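Local coordinates for protein putative acetyl-CoA acetyltransferase (Thermus thermophilus, PDB 1ULQ) that probably acts as a thiolase (acetyl-CoA C-acyltransferase), transferring acyl groups between coenzyme A thioesters in lipid metabolism, at residues E46-V51 with V110-G115. Numbering follows the deposited sequence.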
ATOM      1  N   GLU C  46      14.642  -1.422  38.961  1.00 17.02           N
ATOM      2  CA  GLU C  46      14.768  -2.856  39.193  1.00 18.09           C
ATOM      3  C   GLU C  46      13.697  -3.398  40.149  1.00 17.43           C
ATOM      4  O   GLU C  46      13.468  -4.602  40.199  1.00 18.29           O
ATOM      5  CB  GLU C  46      16.160  -3.185  39.741  1.00 19.20           C
ATOM      6  CG  GLU C  46      16.695  -2.150  40.721  1.00 22.94           C
ATOM      7  CD  GLU C  46      17.575  -2.770  41.794  1.00 26.16           C
ATOM      8  OE1 GLU C  46      18.532  -3.494  41.423  1.00 26.62           O
ATOM      9  OE2 GLU C  46      17.305  -2.531  43.002  1.00 26.29           O
ATOM     10  N   GLU C  47      13.038  -2.512  40.893  1.00 16.87           N
ATOM     11  CA  GLU C  47      12.005  -2.908  41.861  1.00 15.90           C
ATOM     12  C   GLU C  47      10.664  -3.254  41.219  1.00 14.48           C
ATOM     13  O   GLU C  47       9.875  -4.019  41.781  1.00 13.41           O
ATOM     14  CB  GLU C  47      11.790  -1.787  42.892  1.00 18.43           C
ATOM     15  CG  GLU C  47      12.943  -1.565  43.871  1.00 18.88           C
ATOM     16  CD  GLU C  47      13.023  -2.640  44.932  1.00 20.96           C
ATOM     17  OE1 GLU C  47      13.973  -2.604  45.744  1.00 22.84           O
ATOM     18  OE2 GLU C  47      12.135  -3.518  44.957  1.00 21.60           O
ATOM     19  N   VAL C  48      10.410  -2.670  40.051  1.00 12.94           N
ATOM     20  CA  VAL C  48       9.176  -2.908  39.315  1.00 10.13           C
ATOM     21  C   VAL C  48       9.086  -4.366  38.880  1.00  8.98           C
ATOM     22  O   VAL C  48      10.039  -4.934  38.336  1.00  7.90           O
ATOM     23  CB  VAL C  48       9.093  -2.033  38.061  1.00 10.61           C
ATOM     24  CG1 VAL C  48       7.710  -2.141  37.448  1.00 10.77           C
ATOM     25  CG2 VAL C  48       9.407  -0.607  38.405  1.00 11.04           C
ATOM     26  N   GLU C  49       7.917  -4.950  39.116  1.00  6.73           N
ATOM     27  CA  GLU C  49       7.624  -6.340  38.801  1.00  5.03           C
ATOM     28  C   GLU C  49       7.170  -6.560  37.360  1.00  5.51           C
ATOM     29  O   GLU C  49       7.680  -7.433  36.658  1.00  6.83           O
ATOM     30  CB  GLU C  49       6.535  -6.824  39.749  1.00  3.58           C
ATOM     31  CG  GLU C  49       6.024  -8.220  39.517  1.00  2.83           C
ATOM     32  CD  GLU C  49       7.054  -9.267  39.829  1.00  3.18           C
ATOM     33  OE1 GLU C  49       8.025  -8.956  40.555  1.00  3.28           O
ATOM     34  OE2 GLU C  49       6.883 -10.406  39.353  1.00  4.48           O
ATOM     35  N   ASP C  50       6.208  -5.762  36.919  1.00  5.02           N
ATOM     36  CA  ASP C  50       5.661  -5.898  35.572  1.00  5.65           C
ATOM     37  C   ASP C  50       5.098  -4.541  35.142  1.00  5.72           C
ATOM     38  O   ASP C  50       4.811  -3.688  35.987  1.00  7.53           O
ATOM     39  CB  ASP C  50       4.556  -6.973  35.600  1.00  5.47           C
ATOM     40  CG  ASP C  50       4.014  -7.318  34.219  1.00  6.05           C
ATOM     41  OD1 ASP C  50       4.697  -7.029  33.213  1.00  4.85           O
ATOM     42  OD2 ASP C  50       2.905  -7.905  34.150  1.00  4.81           O
ATOM     43  N   VAL C  51       4.953  -4.324  33.840  1.00  5.08           N
ATOM     44  CA  VAL C  51       4.415  -3.053  33.360  1.00  4.18           C
ATOM     45  C   VAL C  51       3.237  -3.267  32.430  1.00  3.62           C
ATOM     46  O   VAL C  51       3.373  -3.836  31.354  1.00  2.56           O
ATOM     47  CB  VAL C  51       5.496  -2.212  32.615  1.00  4.07           C
ATOM     48  CG1 VAL C  51       4.832  -1.168  31.748  1.00  3.94           C
ATOM     49  CG2 VAL C  51       6.403  -1.516  33.611  1.00  3.50           C
ATOM     50  N   VAL C 110       5.487  -4.066  43.402  1.00 13.01           N
ATOM     51  CA  VAL C 110       5.553  -2.824  42.644  1.00 12.52           C
ATOM     52  C   VAL C 110       5.120  -3.042  41.200  1.00 12.70           C
ATOM     53  O   VAL C 110       5.754  -3.800  40.469  1.00 13.48           O
ATOM     54  CB  VAL C 110       6.982  -2.281  42.647  1.00 12.43           C
ATOM     55  CG1 VAL C 110       7.081  -1.081  41.740  1.00 13.08           C
ATOM     56  CG2 VAL C 110       7.391  -1.927  44.069  1.00 12.12           C
ATOM     57  N   TYR C 111       4.046  -2.376  40.792  1.00 12.67           N
ATOM     58  CA  TYR C 111       3.536  -2.502  39.424  1.00 12.67           C
ATOM     59  C   TYR C 111       3.259  -1.146  38.770  1.00 12.53           C
ATOM     60  O   TYR C 111       3.007  -0.156  39.457  1.00 13.04           O
ATOM     61  CB  TYR C 111       2.239  -3.305  39.417  1.00 12.93           C
ATOM     62  CG  TYR C 111       2.399  -4.802  39.553  1.00 14.74           C
ATOM     63  CD1 TYR C 111       2.741  -5.398  40.774  1.00 14.07           C
ATOM     64  CD2 TYR C 111       2.169  -5.634  38.460  1.00 14.91           C
ATOM     65  CE1 TYR C 111       2.841  -6.796  40.888  1.00 13.80           C
ATOM     66  CE2 TYR C 111       2.266  -7.022  38.567  1.00 14.48           C
ATOM     67  CZ  TYR C 111       2.596  -7.598  39.773  1.00 13.36           C
ATOM     68  OH  TYR C 111       2.639  -8.974  39.840  1.00 12.51           O
ATOM     69  N   ILE C 112       3.306  -1.101  37.442  1.00 11.49           N
ATOM     70  CA  ILE C 112       3.010   0.134  36.723  1.00 11.10           C
ATOM     71  C   ILE C 112       1.790  -0.068  35.829  1.00 11.01           C
ATOM     72  O   ILE C 112       1.702  -1.053  35.098  1.00 11.70           O
ATOM     73  CB  ILE C 112       4.175   0.602  35.805  1.00 10.66           C
ATOM     74  CG1 ILE C 112       5.399   0.994  36.630  1.00 11.52           C
ATOM     75  CG2 ILE C 112       3.730   1.805  34.982  1.00  8.13           C
ATOM     76  CD1 ILE C 112       6.535   1.570  35.783  1.00 10.95           C
ATOM     77  N   GLY C 113       0.845   0.861  35.903  1.00 10.36           N
ATOM     78  CA  GLY C 113      -0.336   0.790  35.064  1.00 10.54           C
ATOM     79  C   GLY C 113      -0.221   1.990  34.147  1.00 10.81           C
ATOM     80  O   GLY C 113      -0.134   3.121  34.616  1.00 11.48           O
ATOM     81  N   SER C 114      -0.209   1.771  32.839  1.00 10.30           N
ATOM     82  CA  SER C 114      -0.060   2.895  31.928  1.00  9.82           C
ATOM     83  C   SER C 114      -0.764   2.727  30.590  1.00 10.20           C
ATOM     84  O   SER C 114      -1.417   1.711  30.331  1.00  9.73           O
ATOM     85  CB  SER C 114       1.422   3.133  31.682  1.00  9.41           C
ATOM     86  OG  SER C 114       2.036   1.918  31.286  1.00  8.90           O
ATOM     87  N   GLY C 115      -0.615   3.742  29.743  1.00 10.43           N
ATOM     88  CA  GLY C 115      -1.228   3.716  28.433  1.00 10.41           C
ATOM     89  C   GLY C 115      -0.581   4.710  27.498  1.00 10.34           C
ATOM     90  O   GLY C 115      -0.017   5.711  27.939  1.00  9.99           O
TER
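With chi1 at -77°, the Tyr111 ring swings to the backbone N side of its own residue, while Glu49 holds CG trans to its amide nitrogen (chi1 176°); with these torsions the two side chains lie side by side, pointing the same way. Glu49 CB sits over one face of the ring, 4.1 Å from the centroid and toward the rim, a CH-pi contact, and Glu49 CG lies 3.5 Å from Tyr111 OH. Asp50 CB approaches the same ring obliquely, 3.7 Å from Tyr111 CE2. On the other face of the sheet, Val51 CG2 packs beside Ile112 CD1 at 3.8 Å. Val48, from the loop before the strand, crosses Ile112 at about a right angle, CG1 to CG1 4.0 Å. Val110 CG1 leans on the CA of Val48. Glu49, still in the loop, gives a nearly straight bond from its N to Val110 O (2.8 Å, 166°); the parallel pairing proper is at Val51 and Ile112, where Ile112 N makes a weak bond to Asp50 O (3.3 Å). Strand 50-54 is thereby joined to strand 110-118, its neighbour in the large mixed sheet of the thiolase fold; Phe76, Leu34 and Leu37 continue the apolar layer around Ile112, and Tyr111 rests on helix 91-104. The carboxylates turn to a second subunit: Glu49 OE2 forms a salt bridge with Lys304 of the second subunit, Asp50 OD2 one with Arg87 of the second subunit. The chemistry is thus divided: Glu49 and Asp50 meet the tyrosine with their carbons and the second subunit with their charges.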